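PDB 5IMY: vaginolysin from Gardnerella vaginalis, which probably binds cholesterol in host membranes and lyses cells as a pore-forming toxin of the cholesterol-dependent cytolysin family. Local coordinates for residues F51-F56 and V64-K69; S173-N178 and S367-T372; V193-D198 and C307-G312; K207-V212 and Y266-T271. All coordinates share one frame; numbering follows the deposited sequence.

Contact 1 (F51-F56 and V64-K69); sequences FSSDSF and VVEHQK
The ring of F51 leans over against the 64-69 strand, where three consecutive residues meet it. With CG anti to the backbone N (chi1 -176°), its CD1 comes within 3.8 Å of Q68 CB, obliquely to the ring, and the two side chains run the same way. H67 O stands over one face of this ring, 4.0 Å above the plane and offset toward the rim. The E66 carboxylate comes in at a slant, its plane 60° from that of the ring and OE2 3.9 Å from F51 CE1. Next along this face, S53 OG lies 3.5 Å from E66 CB and also makes a weak bond to S52 O.

On the other face, CD2 of the H67 imidazole approaches CB of S52 at 4.3 Å, and S52 O sits at the imidazole edge, near its plane. V65 CG1 reaches CE2 of the F56 ring at 4.2 Å. Two pairs of backbone bonds hold these positions: S52 with H67 (N to O 2.8 Å both ways) and D54 with V65. S55 OG bonds F51 N of the second subunit, and S53 packs on S53 of that subunit. Beyond the 64-69 strand lies 363-389, reached by V65, H67 and Q68. The arrangement is an antiparallel beta hairpin at the edge of this chain's mixed sheet, where a second subunit continues the backbone pairing, consistent with the elongated domain 2 of cytolysins.

Contact 2 (S173-N178 and S367-T372); sequences SAQSMN and SDYIET
Q175 folds its side-chain amide onto the backbone of T372, clasping the long strand 363-389 where the chain leaves strand 166-173 for the N-cap of helix 177-184. In the cytolysin fold this is probably the start of the first helical bundle flanking the central sheet. OE1 accepts T372 N at 3.1 Å; the bond is nearly straight at the hydrogen (166°), but the donor stands 52° out of the amide plane. NE2 returns a weak bond to T372 O at 3.3 Å, so the amide engages both polar backbone atoms of one residue. Q175 CB lies 3.7 Å from Y369 CD1; a bend at chi2 (-65°) then brings the amide back across E371 CG, 3.4 Å from NE2, to T372.

Further out, H203 ties the two segments a second time, donating from NE2 to Q175 O and bonding T372 OG1 through ND1. E371 directs OE2 to a salt bridge with K70 on the neighbouring strand 62-76. S176 OG lies 3.5 Å from Y369 CB while it caps Q179 N, placing the helix start beside that tyrosine carbon. One residue into the helix past M177, N178 CB rests 3.7 Å from S367 OG, a hydroxyl that turns back along its own strand to D368 O at 3.1 Å.

Contact 3 (V193-D198 and C307-G312); sequences VPLKID and CAVILG. Unlike the reference sequence in segment 307-312: C307 (reference Thr).
L195 O and, more weakly, K196 O both take hydrogen bonds from NZ of K268, so the lysine's ammonium is held by two carbonyls of the turn. The backbone N of the same K268, on strand 263-271, bonds C307 O, against which methyl CD2 of L195 settles at 3.6 Å. Strand 305-311 and the 193-198 segment are thus linked through a third element, while their direct contact is apolar.

L195 carries most of that contact. Its CD2 reaches in between C307 and V309, 4.1 Å from C307 SG and 3.7 Å from V309 CG1, the leucine and valine branches crossing at a slant. C307 swings SG anti to its backbone N (chi1 163°), which also carries the sulfur to 3.9 Å from L195 CA. P194 adds a second apolar touch, with CB 3.8 Å from V309 CG1; that one methyl is therefore shared by the proline and the leucine. The turn presenting them is a short 3-10 segment, closed by a bond from K196 N to V193 O at 3.0 Å, before D198 caps helix 199-203 through a weak bond to A201 N.

C307, a threonine in the reference sequence, forms a disulfide with C322, so a covalent link constrains the strand side of the contact. Parting the two segments would cost apolar contact and the K268 bonds but no direct hydrogen bond between them; this may be compatible with the helical bundles moving off the central sheet during pore formation, as in related cytolysins.

Contact 4 (K207-V212 and Y266-T271); sequences KQTQIV and YVKFDT
A chi1 of -55° sets the F269 ring beside its own backbone N and diagonally across to V212, on the partner strand, where CE2 packs obliquely on CG2 at 3.7 Å and Q210 O lies at the ring edge. K268, on the other face, runs out with CG anti to the backbone N (chi1 176°). This places CG 3.6 Å from T209 CG2 and 3.7 Å from I211 CD1, before chi3 bends NZ away to its carbonyl partner L195 O. D270 lies alongside T209, CB 3.5 Å from the threonine OG1. Its OD2 receives the end of the extended K207 chain in a long, weak salt bridge, 3.5 Å from NZ.

The two strands run antiparallel, 165° between their directions, within the central sheet that cytolysins carry in domain 3. Backbone bonds join Q208 with T271, Q210 with F269 and V212 with V267 in both directions, with Q208 N 3.1 Å from T271 O. V282 of helix 278-286 and I326 and L329 of helix 326-335 pack on F269. Strand 305-311 lies next to 266-271, and V306 touches both V267 and F269.

How the contacts relate
Along the chain contact 1 closes first; contact 2 then spans a long loop enclosing contact 3, which in turn encloses contact 4. Contacts 1 and 2, centres about 14 Å apart, share the mixed sheet of strands 62-76 and 363-389, joined by Q68 and E371. Contacts 3 and 4, about 10 Å apart, meet at K268 in the sheet containing strands 263-271 and 305-311. Contact 2 bridges the two sheets: A174 bonds T209 of contact 4 and packs on I197 of contact 3. Contact 1 lies about 28 Å from contact 3. The series thus runs from the hairpin that meets a second subunit in this assembly to the central sheet, probably the pore-forming part.

Contact 1 (F51-F56 and V64-K69)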
loop_
_atom_site.group_PDB
_atom_site.type_symbol
_atom_site.label_atom_id
_atom_site.label_comp_id
_atom_site.label_asym_id
_atom_site.label_seq_id
_atom_site.Cartn_x
_atom_site.Cartn_y
_atom_site.Cartn_z
ATOM N N PHE A 51 -11.167 -1.135 -8.419
ATOM C CA PHE A 51 -9.804 -0.777 -8.030
ATOM C C PHE A 51 -8.858 -1.290 -9.107
ATOM O O PHE A 51 -8.856 -2.488 -9.405
ATOM C CB PHE A 51 -9.433 -1.369 -6.664
ATOM C CG PHE A 51 -8.072 -0.954 -6.165
ATOM C CD1 PHE A 51 -7.947 -0.004 -5.165
ATOM C CD2 PHE A 51 -6.918 -1.514 -6.693
ATOM C CE1 PHE A 51 -6.700 0.380 -4.704
ATOM C CE2 PHE A 51 -5.669 -1.132 -6.236
ATOM C CZ PHE A 51 -5.562 -0.185 -5.240
ATOM N N SER A 52 -8.053 -0.396 -9.680
ATOM C CA SER A 52 -7.159 -0.754 -10.771
ATOM C C SER A 52 -5.791 -0.120 -10.559
ATOM O O SER A 52 -5.645 0.881 -9.854
ATOM C CB SER A 52 -7.722 -0.313 -12.129
ATOM O OG SER A 52 -8.903 -1.024 -12.449
ATOM N N SER A 53 -4.785 -0.725 -11.190
ATOM C CA SER A 53 -3.436 -0.179 -11.212
ATOM C C SER A 53 -2.769 -0.563 -12.524
ATOM O O SER A 53 -3.072 -1.605 -13.109
ATOM C CB SER A 53 -2.590 -0.681 -10.035
ATOM O OG SER A 53 -2.947 -0.024 -8.833
ATOM N N ASP A 54 -1.863 0.297 -12.980
ATOM C CA ASP A 54 -1.060 0.027 -14.161
ATOM C C ASP A 54 0.227 0.829 -14.046
ATOM O O ASP A 54 0.383 1.663 -13.151
ATOM C CB ASP A 54 -1.817 0.368 -15.451
ATOM C CG ASP A 54 -1.728 -0.734 -16.492
ATOM O OD1 ASP A 54 -0.802 -1.570 -16.408
ATOM O OD2 ASP A 54 -2.585 -0.763 -17.399
ATOM N N SER A 55 1.157 0.570 -14.963
ATOM C CA SER A 55 2.479 1.172 -14.868
ATOM C C SER A 55 3.101 1.292 -16.251
ATOM O O SER A 55 2.702 0.612 -17.200
ATOM C CB SER A 55 3.394 0.351 -13.952
ATOM O OG SER A 55 3.521 -0.980 -14.423
ATOM N N PHE A 56 4.087 2.184 -16.346
ATOM C CA PHE A 56 4.923 2.324 -17.531
ATOM C C PHE A 56 6.286 2.839 -17.082
ATOM O O PHE A 56 6.498 3.136 -15.902
ATOM C CB PHE A 56 4.268 3.240 -18.569
ATOM C CG PHE A 56 3.704 4.505 -17.994
ATOM C CD1 PHE A 56 4.470 5.655 -17.931
ATOM C CD2 PHE A 56 2.402 4.545 -17.522
ATOM C CE1 PHE A 56 3.951 6.823 -17.405
ATOM C CE2 PHE A 56 1.877 5.707 -16.993
ATOM C CZ PHE A 56 2.653 6.848 -16.934
ATOM N N VAL A 64 3.552 4.628 -11.599
ATOM C CA VAL A 64 2.369 3.840 -11.269
ATOM C C VAL A 64 1.172 4.778 -11.229
ATOM O O VAL A 64 1.243 5.857 -10.626
ATOM C CB VAL A 64 2.528 3.105 -9.926
ATOM C CG1 VAL A 64 1.184 2.538 -9.449
ATOM C CG2 VAL A 64 3.554 1.990 -10.045
ATOM N N VAL A 65 0.080 4.369 -11.866
ATOM C CA VAL A 65 -1.207 5.046 -11.752
ATOM C C VAL A 65 -2.182 4.063 -11.125
ATOM O O VAL A 65 -2.234 2.894 -11.526
ATOM C CB VAL A 65 -1.722 5.544 -13.115
ATOM C CG1 VAL A 65 -0.708 6.478 -13.759
ATOM C CG2 VAL A 65 -2.036 4.375 -14.047
ATOM N N GLU A 66 -2.936 4.526 -10.130
ATOM C CA GLU A 66 -3.884 3.672 -9.427
ATOM C C GLU A 66 -5.240 4.356 -9.390
ATOM O O GLU A 66 -5.350 5.512 -8.965
ATOM C CB GLU A 66 -3.389 3.342 -8.010
ATOM C CG GLU A 66 -4.165 3.974 -6.862
ATOM C CD GLU A 66 -3.727 3.436 -5.516
ATOM O OE1 GLU A 66 -2.614 2.873 -5.436
ATOM O OE2 GLU A 66 -4.505 3.558 -4.543
ATOM N N HIS A 67 -6.262 3.637 -9.840
ATOM C CA HIS A 67 -7.627 4.127 -9.883
ATOM C C HIS A 67 -8.446 3.400 -8.827
ATOM O O HIS A 67 -8.303 2.187 -8.650
ATOM C CB HIS A 67 -8.243 3.901 -11.269
ATOM C CG HIS A 67 -7.307 4.187 -12.402
ATOM N ND1 HIS A 67 -7.551 5.168 -13.337
ATOM C CD2 HIS A 67 -6.130 3.619 -12.756
ATOM C CE1 HIS A 67 -6.565 5.194 -14.217
ATOM N NE2 HIS A 67 -5.689 4.266 -13.885
ATOM N N GLN A 68 -9.290 4.141 -8.119
ATOM C CA GLN A 68 -10.156 3.542 -7.115
ATOM C C GLN A 68 -11.403 4.398 -6.972
ATOM O O GLN A 68 -11.341 5.624 -7.087
ATOM C CB GLN A 68 -9.435 3.402 -5.768
ATOM C CG GLN A 68 -9.507 4.633 -4.883
ATOM C CD GLN A 68 -8.315 4.751 -3.957
ATOM O OE1 GLN A 68 -8.080 3.889 -3.108
ATOM N NE2 GLN A 68 -7.546 5.821 -4.126
ATOM N N LYS A 69 -12.531 3.740 -6.727
ATOM C CA LYS A 69 -13.816 4.421 -6.660
ATOM C C LYS A 69 -13.954 5.123 -5.315
ATOM O O LYS A 69 -13.851 4.487 -4.261
ATOM C CB LYS A 69 -14.950 3.421 -6.875
ATOM C CG LYS A 69 -16.345 4.000 -6.694
ATOM C CD LYS A 69 -16.848 3.849 -5.265
ATOM C CE LYS A 69 -18.364 3.895 -5.214
ATOM N NZ LYS A 69 -18.864 4.722 -4.086
#

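Contact 2 (S173-N178 and S367-T372)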
loop_
_atom_site.group_PDB
_atom_site.type_symbol
_atom_site.label_atom_id
_atom_site.label_comp_id
_atom_site.label_asym_id
_atom_site.label_seq_id
_atom_site.Cartn_x
_atom_site.Cartn_y
_atom_site.Cartn_z
ATOM N N SER A 173 -9.234 18.211 -6.278
ATOM C CA SER A 173 -8.503 17.622 -7.389
ATOM C C SER A 173 -9.444 17.410 -8.569
ATOM O O SER A 173 -10.580 16.960 -8.402
ATOM C CB SER A 173 -7.878 16.294 -6.967
ATOM O OG SER A 173 -6.600 16.119 -7.550
ATOM N N ALA A 174 -8.972 17.748 -9.765
ATOM C CA ALA A 174 -9.770 17.570 -10.974
ATOM C C ALA A 174 -9.784 16.089 -11.334
ATOM O O ALA A 174 -8.762 15.535 -11.754
ATOM C CB ALA A 174 -9.214 18.412 -12.118
ATOM N N GLN A 175 -10.931 15.454 -11.166
ATOM C CA GLN A 175 -11.100 14.028 -11.430
ATOM C C GLN A 175 -12.259 13.735 -12.369
ATOM O O GLN A 175 -12.122 12.888 -13.255
ATOM C CB GLN A 175 -11.300 13.280 -10.101
ATOM C CG GLN A 175 -10.073 13.298 -9.199
ATOM C CD GLN A 175 -8.902 12.541 -9.799
ATOM O OE1 GLN A 175 -9.077 11.677 -10.656
ATOM N NE2 GLN A 175 -7.699 12.865 -9.345
ATOM N N SER A 176 -13.394 14.407 -12.198
ATOM C CA SER A 176 -14.523 14.241 -13.101
ATOM C C SER A 176 -15.410 15.470 -12.996
ATOM O O SER A 176 -15.490 16.105 -11.941
ATOM C CB SER A 176 -15.328 12.977 -12.777
ATOM O OG SER A 176 -16.041 13.125 -11.562
ATOM N N MET A 177 -16.074 15.801 -14.102
ATOM C CA MET A 177 -16.968 16.951 -14.101
ATOM C C MET A 177 -18.097 16.791 -13.091
ATOM O O MET A 177 -18.682 17.793 -12.668
ATOM C CB MET A 177 -17.548 17.171 -15.500
ATOM C CG MET A 177 -18.349 18.454 -15.644
ATOM S SD MET A 177 -17.382 19.934 -15.285
ATOM C CE MET A 177 -16.212 19.914 -16.641
ATOM N N ASN A 178 -18.410 15.557 -12.689
ATOM C CA ASN A 178 -19.503 15.329 -11.750
ATOM C C ASN A 178 -19.076 15.577 -10.306
ATOM O O ASN A 178 -19.833 16.175 -9.534
ATOM C CB ASN A 178 -20.045 13.910 -11.915
ATOM C CG ASN A 178 -21.295 13.858 -12.772
ATOM O OD1 ASN A 178 -21.668 14.842 -13.414
ATOM N ND2 ASN A 178 -21.952 12.704 -12.788
ATOM N N SER A 367 -21.569 12.758 -5.073
ATOM C CA SER A 367 -21.429 12.057 -6.339
ATOM C C SER A 367 -20.286 11.063 -6.229
ATOM O O SER A 367 -19.247 11.365 -5.637
ATOM C CB SER A 367 -21.162 13.033 -7.490
ATOM O OG SER A 367 -20.807 12.333 -8.666
ATOM N N ASP A 368 -20.488 9.877 -6.794
ATOM C CA ASP A 368 -19.411 8.910 -6.905
ATOM C C ASP A 368 -18.501 9.283 -8.066
ATOM O O ASP A 368 -18.925 9.906 -9.043
ATOM C CB ASP A 368 -19.963 7.498 -7.111
ATOM C CG ASP A 368 -20.608 6.934 -5.858
ATOM O OD1 ASP A 368 -20.415 7.519 -4.771
ATOM O OD2 ASP A 368 -21.300 5.899 -5.963
ATOM N N TYR A 369 -17.234 8.899 -7.946
ATOM C CA TYR A 369 -16.261 9.163 -8.993
ATOM C C TYR A 369 -15.041 8.293 -8.746
ATOM O O TYR A 369 -14.782 7.852 -7.623
ATOM C CB TYR A 369 -15.866 10.644 -9.037
ATOM C CG TYR A 369 -14.994 11.065 -7.879
ATOM C CD1 TYR A 369 -13.627 11.239 -8.040
ATOM C CD2 TYR A 369 -15.538 11.277 -6.620
ATOM C CE1 TYR A 369 -12.827 11.620 -6.983
ATOM C CE2 TYR A 369 -14.746 11.657 -5.556
ATOM C CZ TYR A 369 -13.392 11.826 -5.741
ATOM O OH TYR A 369 -12.600 12.204 -4.683
ATOM N N ILE A 370 -14.295 8.051 -9.816
ATOM C CA ILE A 370 -13.056 7.291 -9.762
ATOM C C ILE A 370 -11.907 8.286 -9.703
ATOM O O ILE A 370 -11.734 9.096 -10.619
ATOM C CB ILE A 370 -12.927 6.355 -10.976
ATOM C CG1 ILE A 370 -13.796 5.111 -10.773
ATOM C CG2 ILE A 370 -11.471 5.949 -11.227
ATOM C CD1 ILE A 370 -14.904 4.970 -11.784
ATOM N N GLU A 371 -11.126 8.238 -8.628
ATOM C CA GLU A 371 -9.941 9.073 -8.516
ATOM C C GLU A 371 -8.711 8.300 -8.970
ATOM O O GLU A 371 -8.555 7.116 -8.660
ATOM C CB GLU A 371 -9.730 9.566 -7.083
ATOM C CG GLU A 371 -8.584 10.570 -6.980
ATOM C CD GLU A 371 -8.315 11.042 -5.570
ATOM O OE1 GLU A 371 -8.926 12.046 -5.147
ATOM O OE2 GLU A 371 -7.498 10.399 -4.875
ATOM N N THR A 372 -7.840 8.982 -9.709
ATOM C CA THR A 372 -6.544 8.449 -10.104
ATOM C C THR A 372 -5.453 9.164 -9.327
ATOM O O THR A 372 -5.442 10.397 -9.250
ATOM C CB THR A 372 -6.301 8.621 -11.601
ATOM O OG1 THR A 372 -7.308 7.905 -12.311
ATOM C CG2 THR A 372 -4.930 8.082 -11.993
#

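Contact 3 (V193-D198 and C307-G312)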
loop_
_atom_site.group_PDB
_atom_site.type_symbol
_atom_site.label_atom_id
_atom_site.label_comp_id
_atom_site.label_asym_id
_atom_site.label_seq_id
_atom_site.Cartn_x
_atom_site.Cartn_y
_atom_site.Cartn_z
ATOM N N VAL A 193 -15.352 25.488 -18.297
ATOM C CA VAL A 193 -14.786 25.173 -19.608
ATOM C C VAL A 193 -13.727 26.201 -20.001
ATOM O O VAL A 193 -12.842 25.868 -20.803
ATOM C CB VAL A 193 -15.869 25.062 -20.700
ATOM C CG1 VAL A 193 -16.642 23.759 -20.554
ATOM C CG2 VAL A 193 -16.816 26.257 -20.703
ATOM N N PRO A 194 -13.747 27.439 -19.494
ATOM C CA PRO A 194 -12.633 28.350 -19.806
ATOM C C PRO A 194 -11.296 27.891 -19.246
ATOM O O PRO A 194 -10.252 28.306 -19.767
ATOM C CB PRO A 194 -13.080 29.677 -19.180
ATOM C CG PRO A 194 -14.548 29.582 -19.100
ATOM C CD PRO A 194 -14.809 28.153 -18.759
ATOM N N LEU A 195 -11.287 27.058 -18.206
ATOM C CA LEU A 195 -10.047 26.485 -17.700
ATOM C C LEU A 195 -9.607 25.261 -18.492
ATOM O O LEU A 195 -8.600 24.643 -18.131
ATOM C CB LEU A 195 -10.194 26.100 -16.224
ATOM C CG LEU A 195 -10.926 27.060 -15.284
ATOM C CD1 LEU A 195 -11.641 26.258 -14.216
ATOM C CD2 LEU A 195 -9.974 28.059 -14.645
ATOM N N LYS A 196 -10.343 24.900 -19.546
ATOM C CA LYS A 196 -10.024 23.769 -20.412
ATOM C C LYS A 196 -9.391 22.615 -19.642
ATOM O O LYS A 196 -8.200 22.333 -19.802
ATOM C CB LYS A 196 -9.097 24.221 -21.544
ATOM C CG LYS A 196 -9.544 25.501 -22.243
ATOM C CD LYS A 196 -8.557 25.905 -23.331
ATOM C CE LYS A 196 -7.944 27.277 -23.075
ATOM N NZ LYS A 196 -8.767 28.386 -23.635
ATOM N N ILE A 197 -10.179 21.947 -18.806
ATOM C CA ILE A 197 -9.683 20.832 -18.008
ATOM C C ILE A 197 -9.519 19.611 -18.900
ATOM O O ILE A 197 -10.347 19.347 -19.779
ATOM C CB ILE A 197 -10.638 20.537 -16.836
ATOM C CG1 ILE A 197 -10.915 21.809 -16.028
ATOM C CG2 ILE A 197 -10.045 19.463 -15.930
ATOM C CD1 ILE A 197 -12.026 21.652 -15.005
ATOM N N ASP A 198 -8.444 18.859 -18.675
ATOM C CA ASP A 198 -8.172 17.620 -19.404
ATOM C C ASP A 198 -8.243 16.470 -18.404
ATOM O O ASP A 198 -7.271 16.191 -17.696
ATOM C CB ASP A 198 -6.812 17.679 -20.094
ATOM C CG ASP A 198 -6.589 16.519 -21.043
ATOM O OD1 ASP A 198 -7.437 15.602 -21.075
ATOM O OD2 ASP A 198 -5.561 16.521 -21.755
ATOM N N CYS A 307 -3.758 28.694 -14.327
ATOM C CA CYS A 307 -4.756 29.204 -15.258
ATOM C C CYS A 307 -5.928 29.726 -14.440
ATOM O O CYS A 307 -6.602 28.948 -13.758
ATOM C CB CYS A 307 -5.194 28.102 -16.230
ATOM S SG CYS A 307 -6.730 28.380 -17.151
ATOM N N ALA A 308 -6.159 31.038 -14.500
ATOM C CA ALA A 308 -7.123 31.709 -13.634
ATOM C C ALA A 308 -8.113 32.481 -14.486
ATOM O O ALA A 308 -7.707 33.349 -15.262
ATOM C CB ALA A 308 -6.421 32.663 -12.667
ATOM N N VAL A 309 -9.401 32.193 -14.326
ATOM C CA VAL A 309 -10.462 32.951 -14.979
ATOM C C VAL A 309 -11.218 33.714 -13.902
ATOM O O VAL A 309 -11.640 33.133 -12.895
ATOM C CB VAL A 309 -11.405 32.047 -15.794
ATOM C CG1 VAL A 309 -10.591 31.082 -16.639
ATOM C CG2 VAL A 309 -12.395 31.295 -14.898
ATOM N N ILE A 310 -11.373 35.013 -14.109
ATOM C CA ILE A 310 -11.996 35.901 -13.137
ATOM C C ILE A 310 -13.393 36.249 -13.627
ATOM O O ILE A 310 -13.622 36.410 -14.833
ATOM C CB ILE A 310 -11.130 37.157 -12.925
ATOM C CG1 ILE A 310 -9.713 36.735 -12.510
ATOM C CG2 ILE A 310 -11.741 38.062 -11.865
ATOM C CD1 ILE A 310 -8.687 37.837 -12.558
ATOM N N LEU A 311 -14.332 36.351 -12.693
ATOM C CA LEU A 311 -15.744 36.527 -13.002
ATOM C C LEU A 311 -16.192 37.927 -12.605
ATOM O O LEU A 311 -15.854 38.413 -11.520
ATOM C CB LEU A 311 -16.602 35.486 -12.277
ATOM C CG LEU A 311 -15.879 34.290 -11.646
ATOM C CD1 LEU A 311 -16.754 33.647 -10.587
ATOM C CD2 LEU A 311 -15.483 33.276 -12.709
ATOM N N GLY A 312 -16.958 38.569 -13.485
ATOM C CA GLY A 312 -17.440 39.912 -13.227
ATOM C C GLY A 312 -18.782 40.204 -13.865
ATOM O O GLY A 312 -19.821 39.768 -13.360
#

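Contact 4 (K207-V212 and Y266-T271)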
loop_
_atom_site.group_PDB
_atom_site.type_symbol
_atom_site.label_atom_id
_atom_site.label_comp_id
_atom_site.label_asym_id
_atom_site.label_seq_id
_atom_site.Cartn_x
_atom_site.Cartn_y
_atom_site.Cartn_z
ATOM N N LYS A 207 -0.951 14.149 -16.157
ATOM C CA LYS A 207 -1.015 15.404 -15.425
ATOM C C LYS A 207 -1.566 15.171 -14.026
ATOM O O LYS A 207 -2.247 14.180 -13.754
ATOM C CB LYS A 207 -1.902 16.438 -16.134
ATOM C CG LYS A 207 -1.261 17.125 -17.321
ATOM C CD LYS A 207 -2.068 18.351 -17.721
ATOM C CE LYS A 207 -1.672 18.867 -19.092
ATOM N NZ LYS A 207 -2.191 20.241 -19.335
ATOM N N GLN A 208 -1.240 16.107 -13.141
ATOM C CA GLN A 208 -1.955 16.315 -11.891
ATOM C C GLN A 208 -2.548 17.714 -11.937
ATOM O O GLN A 208 -1.873 18.662 -12.348
ATOM C CB GLN A 208 -1.035 16.169 -10.674
ATOM C CG GLN A 208 -0.703 14.732 -10.307
ATOM C CD GLN A 208 0.169 14.638 -9.070
ATOM O OE1 GLN A 208 -0.325 14.428 -7.963
ATOM N NE2 GLN A 208 1.476 14.793 -9.252
ATOM N N THR A 209 -3.810 17.844 -11.536
ATOM C CA THR A 209 -4.518 19.109 -11.673
ATOM C C THR A 209 -5.273 19.428 -10.392
ATOM O O THR A 209 -5.856 18.539 -9.765
ATOM C CB THR A 209 -5.496 19.078 -12.856
ATOM O OG1 THR A 209 -4.781 18.803 -14.065
ATOM C CG2 THR A 209 -6.220 20.417 -12.994
ATOM N N GLN A 210 -5.261 20.705 -10.017
ATOM C CA GLN A 210 -5.969 21.192 -8.843
ATOM C C GLN A 210 -6.867 22.348 -9.256
ATOM O O GLN A 210 -6.431 23.241 -9.990
ATOM C CB GLN A 210 -4.989 21.647 -7.754
ATOM C CG GLN A 210 -5.602 21.763 -6.369
ATOM C CD GLN A 210 -5.988 20.415 -5.790
ATOM O OE1 GLN A 210 -5.571 19.368 -6.288
ATOM N NE2 GLN A 210 -6.791 20.435 -4.734
ATOM N N ILE A 211 -8.113 22.326 -8.791
ATOM C CA ILE A 211 -9.082 23.386 -9.049
ATOM C C ILE A 211 -9.387 24.075 -7.730
ATOM O O ILE A 211 -9.651 23.409 -6.721
ATOM C CB ILE A 211 -10.368 22.836 -9.691
ATOM C CG1 ILE A 211 -10.040 22.063 -10.975
ATOM C CG2 ILE A 211 -11.351 23.967 -9.975
ATOM C CD1 ILE A 211 -9.308 22.875 -12.031
ATOM N N VAL A 212 -9.356 25.405 -7.734
ATOM C CA VAL A 212 -9.512 26.191 -6.516
ATOM C C VAL A 212 -10.384 27.400 -6.820
ATOM O O VAL A 212 -10.112 28.149 -7.763
ATOM C CB VAL A 212 -8.150 26.636 -5.948
ATOM C CG1 VAL A 212 -8.335 27.410 -4.650
ATOM C CG2 VAL A 212 -7.248 25.430 -5.729
ATOM N N TYR A 266 -11.744 31.458 -10.461
ATOM C CA TYR A 266 -11.398 30.045 -10.466
ATOM C C TYR A 266 -9.985 29.874 -11.006
ATOM O O TYR A 266 -9.614 30.504 -12.001
ATOM C CB TYR A 266 -12.383 29.244 -11.321
ATOM C CG TYR A 266 -13.657 28.872 -10.601
ATOM C CD1 TYR A 266 -13.762 27.668 -9.921
ATOM C CD2 TYR A 266 -14.755 29.721 -10.602
ATOM C CE1 TYR A 266 -14.922 27.319 -9.259
ATOM C CE2 TYR A 266 -15.922 29.380 -9.943
ATOM C CZ TYR A 266 -16.000 28.176 -9.273
ATOM O OH TYR A 266 -17.156 27.825 -8.613
ATOM N N VAL A 267 -9.203 29.018 -10.354
ATOM C CA VAL A 267 -7.800 28.819 -10.698
ATOM C C VAL A 267 -7.550 27.333 -10.906
ATOM O O VAL A 267 -7.968 26.507 -10.087
ATOM C CB VAL A 267 -6.860 29.370 -9.609
ATOM C CG1 VAL A 267 -5.411 29.251 -10.055
ATOM C CG2 VAL A 267 -7.205 30.818 -9.292
ATOM N N LYS A 268 -6.863 26.999 -11.994
ATOM C CA LYS A 268 -6.446 25.633 -12.287
ATOM C C LYS A 268 -4.935 25.538 -12.129
ATOM O O LYS A 268 -4.191 26.205 -12.856
ATOM C CB LYS A 268 -6.861 25.222 -13.700
ATOM C CG LYS A 268 -6.371 23.833 -14.116
ATOM C CD LYS A 268 -6.688 23.521 -15.575
ATOM C CE LYS A 268 -5.846 24.356 -16.533
ATOM N NZ LYS A 268 -6.164 24.076 -17.960
ATOM N N PHE A 269 -4.489 24.722 -11.178
ATOM C CA PHE A 269 -3.085 24.361 -11.046
ATOM C C PHE A 269 -2.880 22.989 -11.667
ATOM O O PHE A 269 -3.591 22.040 -11.322
ATOM C CB PHE A 269 -2.647 24.313 -9.581
ATOM C CG PHE A 269 -2.911 25.573 -8.816
ATOM C CD1 PHE A 269 -1.903 26.500 -8.618
ATOM C CD2 PHE A 269 -4.160 25.821 -8.272
ATOM C CE1 PHE A 269 -2.139 27.659 -7.905
ATOM C CE2 PHE A 269 -4.401 26.976 -7.557
ATOM C CZ PHE A 269 -3.389 27.896 -7.373
ATOM N N ASP A 270 -1.914 22.877 -12.576
ATOM C CA ASP A 270 -1.538 21.571 -13.090
ATOM C C ASP A 270 -0.039 21.527 -13.338
ATOM O O ASP A 270 0.605 22.553 -13.566
ATOM C CB ASP A 270 -2.306 21.205 -14.377
ATOM C CG ASP A 270 -2.027 22.152 -15.530
ATOM O OD1 ASP A 270 -1.017 22.881 -15.488
ATOM O OD2 ASP A 270 -2.820 22.155 -16.497
ATOM N N THR A 271 0.507 20.316 -13.273
ATOM C CA THR A 271 1.914 20.080 -13.547
ATOM C C THR A 271 2.051 18.708 -14.183
ATOM O O THR A 271 1.189 17.840 -14.020
ATOM C CB THR A 271 2.768 20.156 -12.273
ATOM O OG1 THR A 271 4.151 19.989 -12.612
ATOM C CG2 THR A 271 2.361 19.065 -11.282
#